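Local coordinates for IroE protein (Escherichia coli, PDB 2GZS) that hydrolyses the siderophore enterobactin and its C-glucosylated forms, preferring the iron-free molecules and tending to cut the trilactone just once to give linear trimers, at residues R28-V33 with D50-M55; L153-S158 with R166-A171; S158-S163 with S184-V189; H198-E203 with N236-D241. All coordinates share one frame; numbering follows the deposited sequence.

Contact 1 of 4, residues R28-V33 with D50-M55; sequences RVWTAV and DGNAVM
Strand 28-33, carrying Trp30, and helix 51-55, carrying Met55, come within 9.2 Å of each other between their short axes, with N-to-C directions 40° apart; no hydrogen bond joins them, so side chains bridge the gap. The indole of Trp30 does most of this work. Its CG lies anti to the carbonyl carbon (chi1 -67°), and the ring reaches out from the strand toward the first turn of the helix. Met55, a selenomethionine in this crystal, covers one face: its CG rests 3.7 Å from Trp30 CE3. Bends at chi2 and chi3 then fold the chain back, so that Met55 CE lies 4.0 Å from Trp30 CG. The selenium takes part in a Met-aromatic contact, SE standing 4.8 Å from the centroid of the five-membered ring in an oblique position. On the opposite face lies Arg28, with its CG 3.5 Å above the Trp30 ring plane. The amide of Asn52 meets the rim of the six-membered ring, its plane nearly perpendicular to the indole. With an alanine in place of Trp30, Met55 would probably lose the surface its bent chain folds over, and a gap would open between strand and helix. Asp50, just before the helix, forms a salt bridge with Arg90 of helix 87-93, a residue lining the diisopropyl phosphonate pocket. Around this pair, strand 26-34 hydrogen-bonds to strands 11-19 and 73-79 in the sheet of this alpha/beta-hydrolase fold. Met55 also touches Ala76 of strand 73-79, while Val54 packs against Phe251 and Phe255 of helix 247-262.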
loop_
_atom_site.group_PDB
_atom_site.type_symbol
_atom_site.label_atom_id
_atom_site.label_comp_id
_atom_site.label_asym_id
_atom_site.label_seq_id
_atom_site.Cartn_x
_atom_site.Cartn_y
_atom_site.Cartn_z
ATOM N N ARG A 28 8.551 8.445 -9.221
ATOM C CA ARG A 28 8.662 7.604 -10.441
ATOM C C ARG A 28 7.631 6.527 -10.301
ATOM O O ARG A 28 7.694 5.820 -9.285
ATOM C CB ARG A 28 10.065 7.018 -10.536
ATOM C CG ARG A 28 10.275 6.156 -11.818
ATOM C CD ARG A 28 11.757 5.843 -11.903
ATOM N NE ARG A 28 12.732 6.909 -12.104
ATOM C CZ ARG A 28 13.992 6.785 -11.658
ATOM N NH1 ARG A 28 14.341 5.667 -11.018
ATOM N NH2 ARG A 28 14.830 7.792 -11.876
ATOM N N VAL A 29 6.604 6.460 -11.163
ATOM C CA VAL A 29 5.450 5.599 -10.939
ATOM C C VAL A 29 5.406 4.594 -12.100
ATOM O O VAL A 29 5.345 5.004 -13.275
ATOM C CB VAL A 29 4.144 6.394 -10.861
ATOM C CG1 VAL A 29 2.934 5.457 -10.717
ATOM C CG2 VAL A 29 4.297 7.390 -9.702
ATOM N N TRP A 30 5.452 3.321 -11.740
ATOM C CA TRP A 30 5.366 2.273 -12.757
ATOM C C TRP A 30 3.955 1.692 -12.724
ATOM O O TRP A 30 3.373 1.386 -11.668
ATOM C CB TRP A 30 6.337 1.133 -12.529
ATOM C CG TRP A 30 7.769 1.473 -12.671
ATOM C CD1 TRP A 30 8.504 1.306 -13.823
ATOM C CD2 TRP A 30 8.676 2.016 -11.694
ATOM N NE1 TRP A 30 9.805 1.718 -13.602
ATOM C CE2 TRP A 30 9.921 2.159 -12.295
ATOM C CE3 TRP A 30 8.476 2.390 -10.337
ATOM C CZ2 TRP A 30 11.015 2.653 -11.616
ATOM C CZ3 TRP A 30 9.590 2.897 -9.659
ATOM C CH2 TRP A 30 10.828 3.033 -10.293
ATOM N N THR A 31 3.362 1.549 -13.907
ATOM C CA THR A 31 2.079 0.887 -14.052
ATOM C C THR A 31 2.269 -0.431 -14.806
ATOM O O THR A 31 2.785 -0.402 -15.942
ATOM C CB THR A 31 1.048 1.780 -14.754
ATOM O OG1 THR A 31 0.904 2.997 -13.993
ATOM C CG2 THR A 31 -0.336 1.151 -14.735
ATOM N N ALA A 32 1.934 -1.560 -14.219
ATOM C CA ALA A 32 2.039 -2.879 -14.795
ATOM C C ALA A 32 0.630 -3.339 -15.116
ATOM O O ALA A 32 -0.197 -3.506 -14.238
ATOM C CB ALA A 32 2.755 -3.880 -13.864
ATOM N N VAL A 33 0.337 -3.554 -16.429
ATOM C CA VAL A 33 -1.000 -3.937 -16.876
ATOM C C VAL A 33 -0.948 -5.395 -17.353
ATOM O O VAL A 33 -0.019 -5.699 -18.129
ATOM C CB VAL A 33 -1.482 -3.055 -18.039
ATOM C CG1 VAL A 33 -2.834 -3.498 -18.527
ATOM C CG2 VAL A 33 -1.563 -1.560 -17.645
ATOM N N ASP A 50 6.785 2.493 -1.661
ATOM C CA ASP A 50 8.153 2.033 -1.872
ATOM C C ASP A 50 8.319 1.364 -3.220
ATOM O O ASP A 50 8.861 0.265 -3.329
ATOM C CB ASP A 50 8.594 1.115 -0.707
ATOM C CG ASP A 50 8.687 1.904 0.603
ATOM O OD1 ASP A 50 9.229 3.049 0.554
ATOM O OD2 ASP A 50 8.240 1.299 1.602
ATOM N N GLY A 51 7.816 2.041 -4.251
ATOM C CA GLY A 51 7.656 1.364 -5.549
ATOM C C GLY A 51 8.958 0.957 -6.124
ATOM O O GLY A 51 8.946 -0.022 -6.910
ATOM N N ASN A 52 10.087 1.611 -5.906
ATOM C CA ASN A 52 11.345 1.177 -6.506
ATOM C C ASN A 52 11.682 -0.233 -5.985
ATOM O O ASN A 52 12.097 -1.100 -6.763
ATOM C CB ASN A 52 12.523 2.076 -6.167
ATOM C CG ASN A 52 12.313 3.514 -6.543
ATOM O OD1 ASN A 52 12.818 4.057 -7.527
ATOM N ND2 ASN A 52 11.493 4.163 -5.762
ATOM N N ALA A 53 11.452 -0.470 -4.715
ATOM C CA ALA A 53 11.841 -1.758 -4.087
ATOM C C ALA A 53 10.899 -2.845 -4.530
ATOM O O ALA A 53 11.283 -3.984 -4.792
ATOM C CB ALA A 53 11.811 -1.609 -2.552
ATOM N N VAL A 54 9.586 -2.514 -4.647
ATOM C CA VAL A 54 8.626 -3.466 -5.192
ATOM C C VAL A 54 9.074 -3.841 -6.623
ATOM O O VAL A 54 9.101 -5.065 -6.928
ATOM C CB VAL A 54 7.219 -2.844 -5.191
ATOM C CG1 VAL A 54 6.334 -3.769 -6.022
ATOM C CG2 VAL A 54 6.677 -2.685 -3.768
HETATM N N MSE A 55 9.401 -2.864 -7.444
HETATM C CA MSE A 55 9.785 -3.250 -8.831
HETATM C C MSE A 55 11.032 -4.097 -8.863
HETATM O O MSE A 55 11.084 -4.992 -9.718
HETATM C CB MSE A 55 9.981 -2.011 -9.690
HETATM C CG MSE A 55 8.620 -1.295 -9.882
HETATM SE SE MSE A 55 7.312 -2.335 -10.859
HETATM C CE MSE A 55 8.309 -2.508 -12.393
#

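Contact 2 of 4, residues L153-S158 with R166-A171; sequences LFVLDS and RSYYSA
Tyr168 reaches from strand 167-171 up the side of helix 153-158, and Val155 is the first residue it meets. At the root, Tyr168 CB sits 3.7 Å from Val155 CG1. The first torsion, -68°, sets CG beside the backbone N and sends the ring along the helix: Tyr168 CD1 lies 3.8 Å from Val155 O, and CE1 comes 3.6 Å from Ser158 C, one turn further on. At the tip, the Tyr168 hydroxyl hydrogen-bonds to Phe165 O, in the turn leading into its own strand, while the ring makes an edge-to-face pair with Trp159. Helix and strand run roughly antiparallel, their N-to-C directions 146° apart, as expected for the second half of a beta-alpha-beta crossover: strand 143-148, helix 150-161, strand 167-171. In an alpha/beta hydrolase this unit carries the nucleophile elbow, and here Gly147, Ser149 and Gly151 fit that pattern, with the active-site Ser149 just ahead of the helix. Val155 lies over the strand backbone, its CG2 3.5 Å from Tyr169 O and its CG1 above the peptide that follows Tyr168. Next along, Ser170 OG hydrogen-bonds to Gly152 O in the first turn of the helix, and Leu156 CG rests 3.6 Å from the same Ser170 OG. Ser158 turns its hydroxyl back onto its own helix, OG donating to Phe154 O at 2.9 Å from above the carbonyl plane. The backbone N of Ser158 reaches that oxygen from the opposite face, and Arg121 also bonds to the hydroxyl.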
loop_
_atom_site.group_PDB
_atom_site.type_symbol
_atom_site.label_atom_id
_atom_site.label_comp_id
_atom_site.label_asym_id
_atom_site.label_seq_id
_atom_site.Cartn_x
_atom_site.Cartn_y
_atom_site.Cartn_z
ATOM N N LEU A 153 1.999 2.622 8.155
ATOM C CA LEU A 153 1.329 3.733 8.825
ATOM C C LEU A 153 0.476 4.566 7.840
ATOM O O LEU A 153 -0.663 4.945 8.180
ATOM C CB LEU A 153 2.323 4.729 9.485
ATOM C CG LEU A 153 3.224 4.008 10.507
ATOM C CD1 LEU A 153 4.212 5.040 11.082
ATOM C CD2 LEU A 153 2.374 3.370 11.605
ATOM N N PHE A 154 1.066 4.785 6.673
ATOM C CA PHE A 154 0.342 5.554 5.656
ATOM C C PHE A 154 -0.964 4.849 5.305
ATOM O O PHE A 154 -2.000 5.495 5.115
ATOM C CB PHE A 154 1.183 5.706 4.371
ATOM C CG PHE A 154 0.421 6.529 3.344
ATOM C CD1 PHE A 154 0.313 7.911 3.463
ATOM C CD2 PHE A 154 -0.202 5.887 2.271
ATOM C CE1 PHE A 154 -0.450 8.627 2.538
ATOM C CE2 PHE A 154 -0.976 6.587 1.332
ATOM C CZ PHE A 154 -1.053 7.958 1.478
ATOM N N VAL A 155 -0.921 3.490 5.211
ATOM C CA VAL A 155 -2.182 2.796 4.870
ATOM C C VAL A 155 -3.243 2.950 5.921
ATOM O O VAL A 155 -4.417 3.166 5.666
ATOM C CB VAL A 155 -1.883 1.309 4.626
ATOM C CG1 VAL A 155 -3.139 0.462 4.423
ATOM C CG2 VAL A 155 -1.003 1.159 3.389
ATOM N N LEU A 156 -2.853 2.867 7.220
ATOM C CA LEU A 156 -3.828 3.097 8.323
ATOM C C LEU A 156 -4.390 4.523 8.271
ATOM O O LEU A 156 -5.611 4.717 8.402
ATOM C CB LEU A 156 -3.189 2.859 9.690
ATOM C CG LEU A 156 -2.787 1.417 10.000
ATOM C CD1 LEU A 156 -2.078 1.326 11.365
ATOM C CD2 LEU A 156 -3.984 0.476 9.941
ATOM N N ASP A 157 -3.526 5.487 8.072
ATOM C CA ASP A 157 -3.890 6.897 7.959
ATOM C C ASP A 157 -4.919 7.076 6.831
ATOM O O ASP A 157 -5.902 7.843 6.955
ATOM C CB ASP A 157 -2.644 7.757 7.801
ATOM C CG ASP A 157 -2.913 9.256 7.826
ATOM O OD1 ASP A 157 -3.453 9.709 8.885
ATOM O OD2 ASP A 157 -2.633 10.028 6.887
ATOM N N SER A 158 -4.693 6.337 5.744
ATOM C CA SER A 158 -5.570 6.460 4.571
ATOM C C SER A 158 -6.863 5.695 4.825
ATOM O O SER A 158 -7.948 6.175 4.415
ATOM C CB SER A 158 -4.843 5.807 3.369
ATOM O OG SER A 158 -3.688 6.550 3.054
ATOM N N ARG A 166 -10.740 0.746 -1.663
ATOM C CA ARG A 166 -11.628 -0.172 -0.987
ATOM C C ARG A 166 -10.883 -1.182 -0.125
ATOM O O ARG A 166 -11.468 -1.714 0.828
ATOM C CB ARG A 166 -12.470 -0.904 -2.058
ATOM C CG ARG A 166 -13.447 0.105 -2.697
ATOM C CD ARG A 166 -14.578 0.432 -1.727
ATOM N NE ARG A 166 -15.577 -0.632 -1.678
ATOM C CZ ARG A 166 -16.763 -0.613 -2.282
ATOM N NH1 ARG A 166 -17.128 0.428 -3.011
ATOM N NH2 ARG A 166 -17.582 -1.643 -2.162
ATOM N N SER A 167 -9.643 -1.487 -0.466
ATOM C CA SER A 167 -8.883 -2.455 0.306
ATOM C C SER A 167 -7.559 -1.825 0.775
ATOM O O SER A 167 -6.880 -1.158 0.010
ATOM C CB SER A 167 -8.577 -3.726 -0.529
ATOM O OG SER A 167 -9.836 -4.437 -0.607
ATOM N N TYR A 168 -7.285 -2.064 2.065
ATOM C CA TYR A 168 -6.115 -1.377 2.674
ATOM C C TYR A 168 -5.191 -2.439 3.280
ATOM O O TYR A 168 -5.662 -3.075 4.278
ATOM C CB TYR A 168 -6.635 -0.407 3.729
ATOM C CG TYR A 168 -7.411 0.780 3.140
ATOM C CD1 TYR A 168 -6.862 2.016 2.971
ATOM C CD2 TYR A 168 -8.747 0.537 2.753
ATOM C CE1 TYR A 168 -7.580 3.079 2.413
ATOM C CE2 TYR A 168 -9.497 1.590 2.209
ATOM C CZ TYR A 168 -8.911 2.820 2.068
ATOM O OH TYR A 168 -9.655 3.866 1.519
ATOM N N TYR A 169 -4.005 -2.640 2.794
ATOM C CA TYR A 169 -3.109 -3.676 3.298
ATOM C C TYR A 169 -1.922 -2.963 4.006
ATOM O O TYR A 169 -1.050 -2.364 3.400
ATOM C CB TYR A 169 -2.560 -4.459 2.117
ATOM C CG TYR A 169 -3.576 -5.263 1.324
ATOM C CD1 TYR A 169 -3.848 -6.571 1.710
ATOM C CD2 TYR A 169 -4.217 -4.697 0.223
ATOM C CE1 TYR A 169 -4.777 -7.355 1.019
ATOM C CE2 TYR A 169 -5.119 -5.484 -0.483
ATOM C CZ TYR A 169 -5.365 -6.769 -0.081
ATOM O OH TYR A 169 -6.296 -7.489 -0.839
ATOM N N SER A 170 -2.009 -3.052 5.329
ATOM C CA SER A 170 -1.065 -2.326 6.187
ATOM C C SER A 170 -0.036 -3.314 6.735
ATOM O O SER A 170 -0.464 -4.113 7.604
ATOM C CB SER A 170 -1.824 -1.679 7.357
ATOM O OG SER A 170 -0.853 -1.027 8.185
ATOM N N ALA A 171 1.164 -3.231 6.226
ATOM C CA ALA A 171 2.182 -4.222 6.648
ATOM C C ALA A 171 3.213 -3.610 7.614
ATOM O O ALA A 171 3.681 -2.512 7.389
ATOM C CB ALA A 171 2.857 -4.757 5.397
#

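Contact 3 of 4, residues S158-S163 with S184-V189; sequences SWLSSS and SRVTAV
Leu160 sets one methyl on the guanidinium of Arg185: CD1 sits over the centre of one face, 3.4 Å from Arg185 CZ. Its other methyl, CD2, turns to the helix backbone, 3.6 Å from Arg185 O, and also meets Val189 CG1 at 3.9 Å. Beside it, the six-membered end of Trp159 enters between two valines, crossing both side chains at about a right angle. Trp159 CZ3 is 3.7 Å from Val186 CG1, and the same carbon is 3.7 Å from Val189 CG1. The contact joins the C-terminal turn of helix 150-161, the helix that follows the nucleophile in this alpha/beta hydrolase, to the C-terminal part of helix 179-187 and the residues that follow it. An alanine in place of Trp159 would probably leave the methyls of Val186 and Val189 facing a gap and weaken the join between the two helices. Further out, the bend at chi3 (58°) carries the Arg185 guanidinium back across Leu160, where NH1 forms a salt bridge with Asp157 OD1. Ser161 OG, near the guanidinium edge, hydrogen-bonds to Asp157 O. Leu230 of helix 219-232 touches both Trp159 and Val186. Two lysines bond to carbonyls where the helices give way to loop: Lys197 NZ to Trp159 O and Ser162 O, and Lys233 NZ to Thr187 O and Val189 O.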
loop_
_atom_site.group_PDB
_atom_site.type_symbol
_atom_site.label_atom_id
_atom_site.label_comp_id
_atom_site.label_asym_id
_atom_site.label_seq_id
_atom_site.Cartn_x
_atom_site.Cartn_y
_atom_site.Cartn_z
ATOM N N SER A 158 -4.693 6.337 5.744
ATOM C CA SER A 158 -5.570 6.460 4.571
ATOM C C SER A 158 -6.863 5.695 4.825
ATOM O O SER A 158 -7.948 6.175 4.415
ATOM C CB SER A 158 -4.843 5.807 3.369
ATOM O OG SER A 158 -3.688 6.550 3.054
ATOM N N TRP A 159 -6.830 4.539 5.489
ATOM C CA TRP A 159 -8.087 3.850 5.830
ATOM C C TRP A 159 -8.979 4.771 6.655
ATOM O O TRP A 159 -10.206 4.833 6.564
ATOM C CB TRP A 159 -7.740 2.575 6.662
ATOM C CG TRP A 159 -8.976 1.781 7.022
ATOM C CD1 TRP A 159 -9.622 0.826 6.252
ATOM C CD2 TRP A 159 -9.729 1.849 8.231
ATOM N NE1 TRP A 159 -10.705 0.338 6.931
ATOM C CE2 TRP A 159 -10.798 0.957 8.176
ATOM C CE3 TRP A 159 -9.569 2.625 9.382
ATOM C CZ2 TRP A 159 -11.727 0.780 9.202
ATOM C CZ3 TRP A 159 -10.482 2.463 10.417
ATOM C CH2 TRP A 159 -11.527 1.568 10.335
ATOM N N LEU A 160 -8.380 5.603 7.519
ATOM C CA LEU A 160 -9.146 6.570 8.349
ATOM C C LEU A 160 -9.714 7.694 7.520
ATOM O O LEU A 160 -10.788 8.197 7.860
ATOM C CB LEU A 160 -8.252 7.194 9.443
ATOM C CG LEU A 160 -7.970 6.262 10.619
ATOM C CD1 LEU A 160 -6.795 6.804 11.447
ATOM C CD2 LEU A 160 -9.251 6.111 11.451
ATOM N N SER A 161 -9.019 8.128 6.477
ATOM C CA SER A 161 -9.417 9.403 5.850
ATOM C C SER A 161 -9.918 9.262 4.423
ATOM O O SER A 161 -10.596 10.161 3.885
ATOM C CB SER A 161 -8.219 10.348 5.906
ATOM O OG SER A 161 -7.571 10.374 7.187
ATOM N N SER A 162 -9.669 8.194 3.727
ATOM C CA SER A 162 -9.852 8.158 2.260
ATOM C C SER A 162 -11.229 7.607 1.918
ATOM O O SER A 162 -11.715 6.740 2.637
ATOM C CB SER A 162 -8.778 7.238 1.636
ATOM O OG SER A 162 -8.969 7.176 0.201
ATOM N N SER A 163 -11.812 8.061 0.812
ATOM C CA SER A 163 -12.935 7.317 0.220
ATOM C C SER A 163 -12.525 6.704 -1.106
ATOM O O SER A 163 -13.360 6.193 -1.896
ATOM C CB SER A 163 -14.169 8.207 -0.003
ATOM O OG SER A 163 -13.721 9.345 -0.744
ATOM N N SER A 184 -5.491 3.576 17.967
ATOM C CA SER A 184 -6.443 4.286 18.816
ATOM C C SER A 184 -7.443 5.039 17.940
ATOM O O SER A 184 -8.660 5.025 18.176
ATOM C CB SER A 184 -5.683 5.249 19.731
ATOM O OG SER A 184 -6.626 5.754 20.682
ATOM N N ARG A 185 -6.939 5.665 16.864
ATOM C CA ARG A 185 -7.927 6.309 15.965
ATOM C C ARG A 185 -8.727 5.290 15.170
ATOM O O ARG A 185 -9.945 5.468 14.932
ATOM C CB ARG A 185 -7.208 7.221 14.987
ATOM C CG ARG A 185 -6.458 8.402 15.585
ATOM C CD ARG A 185 -5.450 9.066 14.645
ATOM N NE ARG A 185 -5.968 9.576 13.397
ATOM C CZ ARG A 185 -5.521 9.820 12.183
ATOM N NH1 ARG A 185 -4.263 9.611 11.788
ATOM N NH2 ARG A 185 -6.368 10.313 11.259
ATOM N N VAL A 186 -8.065 4.213 14.749
ATOM C CA VAL A 186 -8.756 3.188 13.959
ATOM C C VAL A 186 -9.913 2.594 14.706
ATOM O O VAL A 186 -11.028 2.388 14.254
ATOM C CB VAL A 186 -7.764 2.053 13.539
ATOM C CG1 VAL A 186 -8.561 0.831 13.119
ATOM C CG2 VAL A 186 -6.806 2.566 12.471
ATOM N N THR A 187 -9.726 2.253 16.011
ATOM C CA THR A 187 -10.798 1.572 16.707
ATOM C C THR A 187 -11.825 2.597 17.253
ATOM O O THR A 187 -12.824 2.106 17.758
ATOM C CB THR A 187 -10.286 0.684 17.867
ATOM O OG1 THR A 187 -9.526 1.465 18.814
ATOM C CG2 THR A 187 -9.288 -0.361 17.351
ATOM N N ALA A 188 -11.595 3.883 17.101
ATOM C CA ALA A 188 -12.535 4.894 17.567
ATOM C C ALA A 188 -13.601 5.254 16.521
ATOM O O ALA A 188 -14.442 6.103 16.821
ATOM C CB ALA A 188 -11.803 6.171 17.963
ATOM N N VAL A 189 -13.474 4.655 15.311
ATOM C CA VAL A 189 -14.378 5.108 14.257
ATOM C C VAL A 189 -15.822 4.827 14.575
ATOM O O VAL A 189 -16.198 3.961 15.368
ATOM C CB VAL A 189 -14.081 4.364 12.927
ATOM C CG1 VAL A 189 -12.716 4.718 12.394
ATOM C CG2 VAL A 189 -14.225 2.883 13.168
#

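Contact 4 of 4, residues H198-E203 with N236-D241; sequences HLAIME and NAVFWD
The Trp240 indole takes the selenomethionine Met202 over one face, with CE 3.8 Å from Trp240 CG in a CH-pi contact, and Ala200 CB at its edge, 3.9 Å from CD1. Here two parallel strands, 198-203 and 237-241, pair at one border of the alpha/beta-hydrolase sheet, 237-241 being the outermost strand there. The Phe239 ring lies on the opposite face of the sheet, with Leu199, Ile201 and Ala237, its CE1 edge meeting Glu203 CB at 3.8 Å. Helix 247-262 covers the Met202 and Trp240 side, helix 219-232 the side of Leu199, Ala237 and Phe239. Between the strands run five backbone hydrogen bonds, from Leu199 N to Asn236 O through to Glu203 N to Trp240 O. Glu203 leads its carboxylate away from the neighbouring strand, where OE1 bonds to Ser174 OG. At the other end, with CG anti to the backbone N (chi1 168°), the His198 ring leans toward Asn236, and ND1 gives a weak, bent bond of 3.1 Å to Asn236 O. One water bridges the His198 and Trp240 rings, lying in the plane of both: 2.8 Å from His198 NE2, and accepting from Trp240 NE1 at 3.0 Å.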
loop_
_atom_site.group_PDB
_atom_site.type_symbol
_atom_site.label_atom_id
_atom_site.label_comp_id
_atom_site.label_asym_id
_atom_site.label_seq_id
_atom_site.Cartn_x
_atom_site.Cartn_y
_atom_site.Cartn_z
ATOM N N HIS A 198 -12.114 -2.446 3.449
ATOM C CA HIS A 198 -11.512 -3.654 3.999
ATOM C C HIS A 198 -10.133 -3.378 4.567
ATOM O O HIS A 198 -9.370 -2.701 3.866
ATOM C CB HIS A 198 -11.303 -4.677 2.859
ATOM C CG HIS A 198 -10.455 -5.841 3.201
ATOM N ND1 HIS A 198 -10.809 -6.719 4.235
ATOM C CD2 HIS A 198 -9.314 -6.311 2.642
ATOM C CE1 HIS A 198 -9.882 -7.677 4.300
ATOM N NE2 HIS A 198 -8.976 -7.453 3.366
ATOM N N LEU A 199 -9.866 -3.857 5.777
ATOM C CA LEU A 199 -8.547 -3.530 6.350
ATOM C C LEU A 199 -7.826 -4.839 6.608
ATOM O O LEU A 199 -8.377 -5.720 7.277
ATOM C CB LEU A 199 -8.747 -2.780 7.673
ATOM C CG LEU A 199 -7.432 -2.489 8.400
ATOM C CD1 LEU A 199 -6.512 -1.611 7.572
ATOM C CD2 LEU A 199 -7.822 -1.876 9.769
ATOM N N ALA A 200 -6.638 -4.995 6.104
ATOM C CA ALA A 200 -5.827 -6.194 6.284
ATOM C C ALA A 200 -4.551 -5.762 7.007
ATOM O O ALA A 200 -3.704 -5.093 6.406
ATOM C CB ALA A 200 -5.476 -6.853 4.958
ATOM N N ILE A 201 -4.417 -6.158 8.282
ATOM C CA ILE A 201 -3.179 -5.876 9.003
ATOM C C ILE A 201 -2.238 -7.068 8.872
ATOM O O ILE A 201 -2.711 -8.211 9.006
ATOM C CB ILE A 201 -3.467 -5.592 10.496
ATOM C CG1 ILE A 201 -4.419 -4.390 10.630
ATOM C CG2 ILE A 201 -2.184 -5.383 11.264
ATOM C CD1 ILE A 201 -4.824 -4.121 12.078
HETATM N N MSE A 202 -0.990 -6.813 8.534
HETATM C CA MSE A 202 -0.055 -7.840 8.173
HETATM C C MSE A 202 1.150 -7.668 9.083
HETATM O O MSE A 202 1.742 -6.589 9.101
HETATM C CB MSE A 202 0.366 -7.729 6.707
HETATM C CG MSE A 202 -0.850 -7.538 5.733
HETATM SE SE MSE A 202 -0.380 -7.393 3.891
HETATM C CE MSE A 202 -0.607 -9.236 3.450
ATOM N N GLU A 203 1.507 -8.715 9.834
ATOM C CA GLU A 203 2.653 -8.549 10.718
ATOM C C GLU A 203 3.508 -9.816 10.657
ATOM O O GLU A 203 2.988 -10.864 10.301
ATOM C CB GLU A 203 2.223 -8.328 12.196
ATOM C CG GLU A 203 1.578 -6.959 12.419
ATOM C CD GLU A 203 2.571 -5.836 12.570
ATOM O OE1 GLU A 203 3.819 -6.057 12.659
ATOM O OE2 GLU A 203 2.159 -4.640 12.647
ATOM N N ASN A 236 -14.919 -5.137 7.760
ATOM C CA ASN A 236 -14.241 -6.374 7.368
ATOM C C ASN A 236 -12.753 -6.164 7.654
ATOM O O ASN A 236 -12.103 -5.522 6.816
ATOM C CB ASN A 236 -14.476 -6.605 5.874
ATOM C CG ASN A 236 -13.892 -7.880 5.289
ATOM O OD1 ASN A 236 -13.134 -8.587 5.934
ATOM N ND2 ASN A 236 -14.273 -8.167 4.045
ATOM N N ALA A 237 -12.288 -6.666 8.780
ATOM C CA ALA A 237 -10.856 -6.483 9.129
ATOM C C ALA A 237 -10.240 -7.857 9.369
ATOM O O ALA A 237 -10.903 -8.687 10.018
ATOM C CB ALA A 237 -10.688 -5.676 10.378
ATOM N N VAL A 238 -9.049 -8.108 8.905
ATOM C CA VAL A 238 -8.417 -9.395 9.003
ATOM C C VAL A 238 -6.961 -9.203 9.363
ATOM O O VAL A 238 -6.395 -8.117 9.176
ATOM C CB VAL A 238 -8.509 -10.200 7.692
ATOM C CG1 VAL A 238 -9.976 -10.369 7.253
ATOM C CG2 VAL A 238 -7.772 -9.546 6.548
ATOM N N PHE A 239 -6.362 -10.289 9.849
ATOM C CA PHE A 239 -4.954 -10.294 10.187
ATOM C C PHE A 239 -4.183 -11.331 9.362
ATOM O O PHE A 239 -4.622 -12.492 9.289
ATOM C CB PHE A 239 -4.835 -10.605 11.690
ATOM C CG PHE A 239 -3.441 -10.793 12.213
ATOM C CD1 PHE A 239 -2.497 -9.827 11.872
ATOM C CD2 PHE A 239 -3.104 -11.892 13.012
ATOM C CE1 PHE A 239 -1.201 -9.917 12.329
ATOM C CE2 PHE A 239 -1.798 -11.940 13.465
ATOM C CZ PHE A 239 -0.868 -10.982 13.147
ATOM N N TRP A 240 -3.109 -10.986 8.734
ATOM C CA TRP A 240 -2.207 -11.901 8.033
ATOM C C TRP A 240 -0.935 -12.000 8.872
ATOM O O TRP A 240 -0.257 -10.993 9.089
ATOM C CB TRP A 240 -1.853 -11.379 6.653
ATOM C CG TRP A 240 -2.966 -11.343 5.632
ATOM C CD1 TRP A 240 -3.901 -10.377 5.426
ATOM C CD2 TRP A 240 -3.220 -12.384 4.683
ATOM N NE1 TRP A 240 -4.738 -10.742 4.393
ATOM C CE2 TRP A 240 -4.318 -11.972 3.937
ATOM C CE3 TRP A 240 -2.554 -13.604 4.470
ATOM C CZ2 TRP A 240 -4.805 -12.784 2.915
ATOM C CZ3 TRP A 240 -3.059 -14.410 3.440
ATOM C CH2 TRP A 240 -4.151 -13.970 2.727
ATOM N N ASP A 241 -0.635 -13.199 9.332
ATOM C CA ASP A 241 0.558 -13.413 10.145
ATOM C C ASP A 241 1.656 -14.108 9.362
ATOM O O ASP A 241 1.349 -15.113 8.656
ATOM C CB ASP A 241 0.181 -14.324 11.321
ATOM C CG ASP A 241 1.212 -14.293 12.423
ATOM O OD1 ASP A 241 2.204 -13.565 12.365
ATOM O OD2 ASP A 241 0.908 -15.055 13.387
HETATM O O HOH W 1 -7.197 -9.659 3.068
#

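Following the chain, contact 1 closes first, bringing helix 51-57 back against strand 26-34 after the sixteen residues 34-49. It is complete before contact 2 opens, and its centre lies about 17 Å from that of contact 2. Contacts 2 and 3 cross: both start on helix 150-161 and share Ser158, but the chain visits strand 167-171 before helix 179-187, so one helix is tied to the sheet and to the next helix. Contact 4 follows in series, closing a 32-residue excursion that includes helix 219-232. Strands 167-171 and 198-203 are sheet neighbours, so contacts 2 and 4 adjoin, while contact 1 lies across the chain's centre from contacts 3 and 4.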